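Local structure of TetR-family transcriptional regulator (Streptomyces coelicolor A3, 2QIB) at residues 94-99 / 177-182; 67-72 / 126-131. The protein probably binds regulatory DNA as a transcription factor of the TetR family, using a predicted helix-turn-helix motif. One frame throughout, in Å; residues are numbered along the deposited sequence.

Contact 1. Residues 94-99 / 177-182; sequences RYFDFV and ELETQL
Glu179 OE2 is shared between an apolar and a charged neighbour: it rests 3.5 Å from Phe96 CB across the contact and takes a salt bridge from Arg175 NH2, one turn earlier on its own helix, while NH1 of the same guanidinium pairs with Asp97 OD1. One arginine thus ties together two carboxylates, one from each helix, whose oxygens Asp97 OD1 and Glu179 OE2 are 5.7 Å apart; its charge would probably offset the repulsion between them. With CG set anti to the carbonyl carbon (chi1 -70°) and the chain extended beyond it, Glu179 runs alongside Phe96 in the opposite sense, so that its CG lies 3.6 Å from CD1 of the ring while the carboxylate goes on toward the phenylalanine's root. The ring and carboxylate planes are turned 52° from each other.

These residues belong to the all-helical C-terminal domain of the TetR family, where residues 94-99 of helix 84-101 and 177-182 of helix 175-194 run at 132° to one another. The axes of these short segments come no nearer than 10.8 Å, and the Phe96 ring does much of the spanning. Leu182 offers CD1 to the ring's edge, in its plane and 3.8 Å from CE1. Leu178 instead crosses Phe96 at about a right angle and touches with CB, 3.9 Å from CZ. Trp167 of helix 147-168 adds an edge-to-face ring contact to Phe96 and also packs on Leu178. Leu178 reaches further still, onto Leu151 of the second subunit, and Glu177 OE2 forms a salt bridge with Arg148 of that subunit.

Contact 2. Residues 67-72 / 126-131; sequences RASDDL and DSVRQA
In the TetR fold the helix that follows the helix-turn-helix connects the DNA-binding region to the core, and here helix 57-75 does so, with its residues 67-72 laid against helix 119-140 of the C-terminal domain. Val128 is the one residue of 126-131 that makes close contact, and its two methyls divide the work. CG2 comes up to the base of the Ser69 side chain, 3.6 Å from CB and 3.8 Å from OG. CG1, anti to the backbone N of Val128 (chi1 -179°), goes to Leu72, one turn further along, where it meets CD2 at 3.7 Å. The two side chains cross there at about a right angle, with the leucine touching by its CD2 methyl and, a little further off, by CG.

Ser69 is small enough to let the backbones close in, its CA standing 6.2 Å from that of Val128. Its OG is not spent on the neighbouring helix: it bonds back to Leu65 O one turn earlier, which satisfies a buried hydroxyl and lets the serine meet the valine methyl without a polar mate across the contact. Phe76 adds a further contact to Val128, and a hexaethylene glycol, most likely picked up during crystallisation, lies about 4 Å from the valine side chain.

An alanine in place of Val128 would take away both branches and would probably open a gap between the helices, leaving Ser69 CB and Leu72 CD2 without their methyl partners. Beside this apolar seam, Arg129 is braced within its own helix and bonds outward to Glu161: its NH1 donates to Asp126 OD1 at 2.9 Å, with the oxygen in the guanidinium plane.

In the fold
Along the chain the segments alternate: 67-72, 94-99, 126-131, then 177-182, so the two contacts interlock. Their centres are 16 Å apart, and they meet through helices 57-75 and 84-101, which are consecutive in the sequence. Phe98, two residues on from Phe96 of contact 1, packs with CE1 3.9 Å from CB of Leu72 in contact 2. Packing thus runs continuously from helix 119-140 through helices 57-75 and 84-101 to helix 175-194 beside the second subunit. Since helix 57-75 follows the predicted DNA-binding motif, this chain of contacts is consistent with a core able to influence DNA binding, as in TetR-family relatives.

Contact 1. Residues 94-99 / 177-182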
ATOM      1  N   ARG A  94      13.307  -5.722 -12.638  1.00 16.10           N
ATOM      2  CA  ARG A  94      13.827  -6.698 -11.665  1.00 16.56           C
ATOM      3  C   ARG A  94      12.810  -6.980 -10.537  1.00 16.72           C
ATOM      4  O   ARG A  94      12.668  -8.131 -10.082  1.00 16.29           O
ATOM      5  CB  ARG A  94      15.150  -6.206 -11.096  1.00 16.42           C
ATOM      6  CG  ARG A  94      16.283  -6.169 -12.186  1.00 17.51           C
ATOM      7  CD  ARG A  94      17.674  -6.124 -11.541  1.00 19.77           C
ATOM      8  NE  ARG A  94      17.916  -4.870 -10.832  1.00 18.98           N
ATOM      9  CZ  ARG A  94      18.357  -3.735 -11.386  1.00 19.78           C
ATOM     10  NH1 ARG A  94      18.571  -3.617 -12.713  1.00 20.29           N
ATOM     11  NH2 ARG A  94      18.559  -2.693 -10.606  1.00 19.30           N
ATOM     12  N   TYR A  95      12.093  -5.931 -10.129  1.00 15.59           N
ATOM     13  CA  TYR A  95      11.060  -6.049  -9.119  1.00 16.95           C
ATOM     14  C   TYR A  95       9.944  -6.979  -9.587  1.00 15.97           C
ATOM     15  O   TYR A  95       9.611  -7.944  -8.896  1.00 16.64           O
ATOM     16  CB  TYR A  95      10.542  -4.655  -8.744  1.00 16.18           C
ATOM     17  CG  TYR A  95       9.301  -4.657  -7.857  1.00 15.71           C
ATOM     18  CD1 TYR A  95       9.280  -5.339  -6.628  1.00 17.83           C
ATOM     19  CD2 TYR A  95       8.153  -3.943  -8.237  1.00 16.07           C
ATOM     20  CE1 TYR A  95       8.133  -5.282  -5.784  1.00 16.48           C
ATOM     21  CE2 TYR A  95       7.013  -3.877  -7.407  1.00 13.93           C
ATOM     22  CZ  TYR A  95       7.003  -4.561  -6.195  1.00 16.49           C
ATOM     23  OH  TYR A  95       5.916  -4.522  -5.356  1.00 17.93           O
ATOM     24  N   PHE A  96       9.431  -6.775 -10.805  1.00 16.16           N
ATOM     25  CA  PHE A  96       8.416  -7.684 -11.327  1.00 15.92           C
ATOM     26  C   PHE A  96       8.932  -9.100 -11.594  1.00 16.13           C
ATOM     27  O   PHE A  96       8.186 -10.077 -11.426  1.00 15.95           O
ATOM     28  CB  PHE A  96       7.717  -7.077 -12.550  1.00 16.76           C
ATOM     29  CG  PHE A  96       6.574  -6.128 -12.151  1.00 16.86           C
ATOM     30  CD1 PHE A  96       6.848  -4.837 -11.710  1.00 19.16           C
ATOM     31  CD2 PHE A  96       5.268  -6.556 -12.201  1.00 17.48           C
ATOM     32  CE1 PHE A  96       5.816  -3.974 -11.327  1.00 18.51           C
ATOM     33  CE2 PHE A  96       4.195  -5.700 -11.811  1.00 19.83           C
ATOM     34  CZ  PHE A  96       4.479  -4.408 -11.390  1.00 17.16           C
ATOM     35  N   ASP A  97      10.201  -9.210 -11.983  1.00 16.50           N
ATOM     36  CA  ASP A  97      10.827 -10.554 -12.146  1.00 16.53           C
ATOM     37  C   ASP A  97      10.727 -11.257 -10.790  1.00 17.13           C
ATOM     38  O   ASP A  97      10.300 -12.421 -10.694  1.00 17.00           O
ATOM     39  CB  ASP A  97      12.317 -10.396 -12.490  1.00 17.95           C
ATOM     40  CG  ASP A  97      12.568 -10.049 -13.956  1.00 22.27           C
ATOM     41  OD1 ASP A  97      11.626 -10.077 -14.786  1.00 23.92           O
ATOM     42  OD2 ASP A  97      13.746  -9.730 -14.267  1.00 27.19           O
ATOM     43  N   PHE A  98      11.119 -10.541  -9.745  1.00 15.26           N
ATOM     44  CA  PHE A  98      11.087 -11.105  -8.387  1.00 16.62           C
ATOM     45  C   PHE A  98       9.690 -11.540  -7.987  1.00 16.23           C
ATOM     46  O   PHE A  98       9.473 -12.644  -7.484  1.00 16.86           O
ATOM     47  CB  PHE A  98      11.618 -10.080  -7.378  1.00 16.05           C
ATOM     48  CG  PHE A  98      11.657 -10.615  -5.961  1.00 16.62           C
ATOM     49  CD1 PHE A  98      12.799 -11.275  -5.485  1.00 18.20           C
ATOM     50  CD2 PHE A  98      10.556 -10.471  -5.128  1.00 16.80           C
ATOM     51  CE1 PHE A  98      12.821 -11.790  -4.183  1.00 16.79           C
ATOM     52  CE2 PHE A  98      10.568 -10.974  -3.820  1.00 18.48           C
ATOM     53  CZ  PHE A  98      11.691 -11.623  -3.348  1.00 18.53           C
ATOM     54  N   VAL A  99       8.724 -10.638  -8.170  1.00 15.82           N
ATOM     55  CA  VAL A  99       7.307 -10.883  -7.796  1.00 16.36           C
ATOM     56  C   VAL A  99       6.754 -12.099  -8.555  1.00 16.52           C
ATOM     57  O   VAL A  99       6.109 -12.979  -7.968  1.00 17.59           O
ATOM     58  CB  VAL A  99       6.434  -9.621  -8.035  1.00 17.29           C
ATOM     59  CG1 VAL A  99       4.967  -9.936  -7.811  1.00 17.63           C
ATOM     60  CG2 VAL A  99       6.892  -8.489  -7.076  1.00 17.54           C
ATOM     61  N   GLU A 177       3.458  -2.882 -19.087  1.00 16.33           N
ATOM     62  CA  GLU A 177       2.586  -1.715 -18.898  1.00 16.54           C
ATOM     63  C   GLU A 177       2.648  -1.211 -17.453  1.00 16.54           C
ATOM     64  O   GLU A 177       2.733   0.001 -17.201  1.00 16.15           O
ATOM     65  CB  GLU A 177       1.153  -2.040 -19.294  1.00 16.93           C
ATOM     66  CG  GLU A 177       0.213  -0.883 -19.080  1.00 18.71           C
ATOM     67  CD  GLU A 177      -1.169  -1.149 -19.642  1.00 22.41           C
ATOM     68  OE1 GLU A 177      -1.289  -1.973 -20.589  1.00 23.54           O
ATOM     69  OE2 GLU A 177      -2.137  -0.526 -19.151  1.00 21.10           O
ATOM     70  N   LEU A 178       2.632  -2.144 -16.505  1.00 15.23           N
ATOM     71  CA  LEU A 178       2.617  -1.760 -15.066  1.00 15.05           C
ATOM     72  C   LEU A 178       3.956  -1.162 -14.596  1.00 16.08           C
ATOM     73  O   LEU A 178       3.991  -0.275 -13.722  1.00 16.69           O
ATOM     74  CB  LEU A 178       2.166  -2.927 -14.213  1.00 16.06           C
ATOM     75  CG  LEU A 178       0.672  -3.266 -14.463  1.00 13.24           C
ATOM     76  CD1 LEU A 178       0.264  -4.433 -13.525  1.00 16.37           C
ATOM     77  CD2 LEU A 178      -0.364  -2.107 -14.348  1.00 19.37           C
ATOM     78  N   GLU A 179       5.046  -1.699 -15.140  1.00 15.03           N
ATOM     79  CA  GLU A 179       6.379  -1.195 -14.829  1.00 16.00           C
ATOM     80  C   GLU A 179       6.448   0.267 -15.274  1.00 15.47           C
ATOM     81  O   GLU A 179       6.815   1.129 -14.453  1.00 16.22           O
ATOM     82  CB  GLU A 179       7.459  -2.032 -15.537  1.00 15.39           C
ATOM     83  CG  GLU A 179       7.582  -3.447 -14.933  1.00 18.63           C
ATOM     84  CD  GLU A 179       8.375  -4.357 -15.827  1.00 22.90           C
ATOM     85  OE1 GLU A 179       9.052  -3.868 -16.741  1.00 25.65           O
ATOM     86  OE2 GLU A 179       8.292  -5.562 -15.632  1.00 24.61           O
ATOM     87  N   THR A 180       6.060   0.556 -16.534  1.00 15.97           N
ATOM     88  CA  THR A 180       6.048   1.945 -17.041  1.00 15.48           C
ATOM     89  C   THR A 180       5.076   2.802 -16.249  1.00 14.11           C
ATOM     90  O   THR A 180       5.369   3.962 -15.897  1.00 14.45           O
ATOM     91  CB  THR A 180       5.721   1.957 -18.549  1.00 15.91           C
ATOM     92  OG1 THR A 180       6.890   1.441 -19.220  1.00 21.12           O
ATOM     93  CG2 THR A 180       5.460   3.369 -19.030  1.00 20.14           C
ATOM     94  N   GLN A 181       3.912   2.230 -15.970  1.00 13.48           N
ATOM     95  CA  GLN A 181       2.913   2.934 -15.151  1.00 14.48           C
ATOM     96  C   GLN A 181       3.454   3.369 -13.800  1.00 14.14           C
ATOM     97  O   GLN A 181       3.232   4.523 -13.402  1.00 14.39           O
ATOM     98  CB  GLN A 181       1.706   2.037 -14.958  1.00 14.90           C
ATOM     99  CG  GLN A 181       0.532   2.736 -14.166  1.00 17.12           C
ATOM    100  CD  GLN A 181      -0.780   2.084 -14.450  1.00 16.34           C
ATOM    101  OE1 GLN A 181      -1.311   2.235 -15.552  1.00 18.97           O
ATOM    102  NE2 GLN A 181      -1.362   1.416 -13.444  1.00 18.25           N
ATOM    103  N   LEU A 182       4.178   2.491 -13.111  1.00 13.43           N
ATOM    104  CA  LEU A 182       4.723   2.845 -11.789  1.00 14.74           C
ATOM    105  C   LEU A 182       5.777   3.979 -11.882  1.00 13.94           C
ATOM    106  O   LEU A 182       5.842   4.847 -10.979  1.00 14.70           O
ATOM    107  CB  LEU A 182       5.330   1.622 -11.102  1.00 12.88           C
ATOM    108  CG  LEU A 182       4.213   0.774 -10.475  1.00 15.22           C
ATOM    109  CD1 LEU A 182       4.765  -0.584 -10.093  1.00 15.42           C
ATOM    110  CD2 LEU A 182       3.503   1.449  -9.240  1.00 17.02           C
TER

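Contact 2. Residues 67-72 / 126-131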
ATOM      1  N   ARG A  67      16.459 -14.826   3.047  1.00 18.69           N
ATOM      2  CA  ARG A  67      17.139 -14.952   1.769  1.00 19.06           C
ATOM      3  C   ARG A  67      16.435 -14.157   0.651  1.00 18.03           C
ATOM      4  O   ARG A  67      17.074 -13.434  -0.126  1.00 18.74           O
ATOM      5  CB  ARG A  67      17.233 -16.422   1.356  1.00 18.53           C
ATOM      6  CG  ARG A  67      18.148 -16.554   0.138  1.00 17.69           C
ATOM      7  CD  ARG A  67      18.259 -17.942  -0.420  1.00 22.30           C
ATOM      8  NE  ARG A  67      19.102 -18.781   0.431  1.00 20.20           N
ATOM      9  CZ  ARG A  67      19.417 -20.030   0.136  1.00 20.66           C
ATOM     10  NH1 ARG A  67      18.946 -20.572  -0.982  1.00 22.07           N
ATOM     11  NH2 ARG A  67      20.188 -20.745   0.962  1.00 22.81           N
ATOM     12  N   ALA A  68      15.113 -14.321   0.588  1.00 18.18           N
ATOM     13  CA  ALA A  68      14.283 -13.640  -0.427  1.00 18.10           C
ATOM     14  C   ALA A  68      14.352 -12.117  -0.279  1.00 18.54           C
ATOM     15  O   ALA A  68      14.477 -11.377  -1.275  1.00 19.07           O
ATOM     16  CB  ALA A  68      12.866 -14.084  -0.287  1.00 18.34           C
ATOM     17  N   SER A  69      14.277 -11.667   0.967  1.00 17.67           N
ATOM     18  CA  SER A  69      14.341 -10.238   1.298  1.00 19.40           C
ATOM     19  C   SER A  69      15.688  -9.634   0.897  1.00 20.10           C
ATOM     20  O   SER A  69      15.745  -8.530   0.326  1.00 20.00           O
ATOM     21  CB  SER A  69      14.050 -10.048   2.800  1.00 19.16           C
ATOM     22  OG  SER A  69      12.692 -10.389   3.065  1.00 21.96           O
ATOM     23  N   ASP A  70      16.787 -10.341   1.190  1.00 19.28           N
ATOM     24  CA  ASP A  70      18.113  -9.915   0.750  1.00 21.12           C
ATOM     25  C   ASP A  70      18.228  -9.817  -0.759  1.00 20.89           C
ATOM     26  O   ASP A  70      18.843  -8.872  -1.287  1.00 20.59           O
ATOM     27  CB  ASP A  70      19.204 -10.859   1.288  1.00 22.56           C
ATOM     28  CG  ASP A  70      19.398 -10.709   2.787  1.00 25.22           C
ATOM     29  OD1 ASP A  70      18.948  -9.689   3.332  1.00 29.00           O
ATOM     30  OD2 ASP A  70      19.971 -11.615   3.430  1.00 29.18           O
ATOM     31  N   ASP A  71      17.650 -10.802  -1.440  1.00 20.65           N
ATOM     32  CA  ASP A  71      17.635 -10.831  -2.901  1.00 20.25           C
ATOM     33  C   ASP A  71      16.929  -9.562  -3.435  1.00 19.00           C
ATOM     34  O   ASP A  71      17.529  -8.782  -4.228  1.00 19.91           O
ATOM     35  CB  ASP A  71      16.955 -12.132  -3.349  1.00 20.46           C
ATOM     36  CG  ASP A  71      16.731 -12.232  -4.867  1.00 22.74           C
ATOM     37  OD1 ASP A  71      17.227 -11.406  -5.665  1.00 25.75           O
ATOM     38  OD2 ASP A  71      16.018 -13.181  -5.269  1.00 25.63           O
ATOM     39  N   LEU A  72      15.685  -9.336  -3.012  1.00 18.96           N
ATOM     40  CA  LEU A  72      14.927  -8.162  -3.531  1.00 18.55           C
ATOM     41  C   LEU A  72      15.644  -6.861  -3.192  1.00 18.05           C
ATOM     42  O   LEU A  72      15.772  -5.979  -4.038  1.00 16.86           O
ATOM     43  CB  LEU A  72      13.502  -8.126  -2.998  1.00 18.67           C
ATOM     44  CG  LEU A  72      12.621  -6.988  -3.547  1.00 18.84           C
ATOM     45  CD1 LEU A  72      12.686  -6.937  -5.101  1.00 15.07           C
ATOM     46  CD2 LEU A  72      11.186  -7.141  -3.046  1.00 19.56           C
ATOM     47  N   ASP A 126       9.536  -4.885   6.395  1.00 20.78           N
ATOM     48  CA  ASP A 126       9.863  -3.466   6.589  1.00 23.13           C
ATOM     49  C   ASP A 126      11.271  -3.094   6.159  1.00 22.62           C
ATOM     50  O   ASP A 126      11.490  -1.976   5.673  1.00 22.39           O
ATOM     51  CB  ASP A 126       9.659  -3.070   8.039  1.00 24.16           C
ATOM     52  CG  ASP A 126       8.224  -2.882   8.363  1.00 27.69           C
ATOM     53  OD1 ASP A 126       7.444  -2.569   7.442  1.00 33.35           O
ATOM     54  OD2 ASP A 126       7.868  -3.038   9.537  1.00 34.55           O
ATOM     55  N   SER A 127      12.226  -4.005   6.358  1.00 21.26           N
ATOM     56  CA  SER A 127      13.614  -3.748   5.986  1.00 22.14           C
ATOM     57  C   SER A 127      13.754  -3.612   4.456  1.00 20.71           C
ATOM     58  O   SER A 127      14.558  -2.821   3.965  1.00 21.60           O
ATOM     59  CB  SER A 127      14.557  -4.823   6.545  1.00 23.21           C
ATOM     60  OG  SER A 127      14.480  -6.016   5.789  1.00 26.64           O
ATOM     61  N   VAL A 128      12.954  -4.383   3.714  1.00 19.80           N
ATOM     62  CA  VAL A 128      12.902  -4.256   2.238  1.00 20.23           C
ATOM     63  C   VAL A 128      12.302  -2.883   1.833  1.00 19.62           C
ATOM     64  O   VAL A 128      12.860  -2.184   0.973  1.00 18.36           O
ATOM     65  CB  VAL A 128      12.132  -5.427   1.567  1.00 20.67           C
ATOM     66  CG1 VAL A 128      12.132  -5.273   0.037  1.00 21.07           C
ATOM     67  CG2 VAL A 128      12.731  -6.783   1.966  1.00 20.51           C
ATOM     68  N   ARG A 129      11.197  -2.492   2.475  1.00 18.51           N
ATOM     69  CA  ARG A 129      10.591  -1.188   2.212  1.00 18.89           C
ATOM     70  C   ARG A 129      11.589  -0.070   2.491  1.00 19.26           C
ATOM     71  O   ARG A 129      11.733   0.866   1.687  1.00 19.37           O
ATOM     72  CB  ARG A 129       9.354  -0.993   3.075  1.00 19.77           C
ATOM     73  CG  ARG A 129       8.235  -1.936   2.707  1.00 20.04           C
ATOM     74  CD  ARG A 129       7.103  -1.781   3.724  1.00 23.79           C
ATOM     75  NE  ARG A 129       5.951  -2.572   3.320  1.00 22.98           N
ATOM     76  CZ  ARG A 129       5.199  -3.257   4.153  1.00 25.92           C
ATOM     77  NH1 ARG A 129       5.511  -3.290   5.462  1.00 25.51           N
ATOM     78  NH2 ARG A 129       4.176  -3.958   3.679  1.00 24.63           N
ATOM     79  N   GLN A 130      12.292  -0.174   3.619  1.00 18.42           N
ATOM     80  CA  GLN A 130      13.318   0.810   3.926  1.00 19.23           C
ATOM     81  C   GLN A 130      14.500   0.796   2.920  1.00 18.74           C
ATOM     82  O   GLN A 130      15.000   1.845   2.553  1.00 18.04           O
ATOM     83  CB  GLN A 130      13.798   0.610   5.379  1.00 19.45           C
ATOM     84  CG  GLN A 130      14.932   1.534   5.759  1.00 20.36           C
ATOM     85  CD  GLN A 130      14.488   2.977   5.943  1.00 22.44           C
ATOM     86  OE1 GLN A 130      13.292   3.281   5.982  1.00 24.17           O
ATOM     87  NE2 GLN A 130      15.457   3.873   6.102  1.00 23.48           N
ATOM     88  N   ALA A 131      14.931  -0.378   2.460  1.00 18.15           N
ATOM     89  CA  ALA A 131      15.977  -0.483   1.429  1.00 17.66           C
ATOM     90  C   ALA A 131      15.562   0.248   0.148  1.00 16.97           C
ATOM     91  O   ALA A 131      16.374   1.001  -0.441  1.00 17.18           O
ATOM     92  CB  ALA A 131      16.274  -1.943   1.116  1.00 16.80           C
TER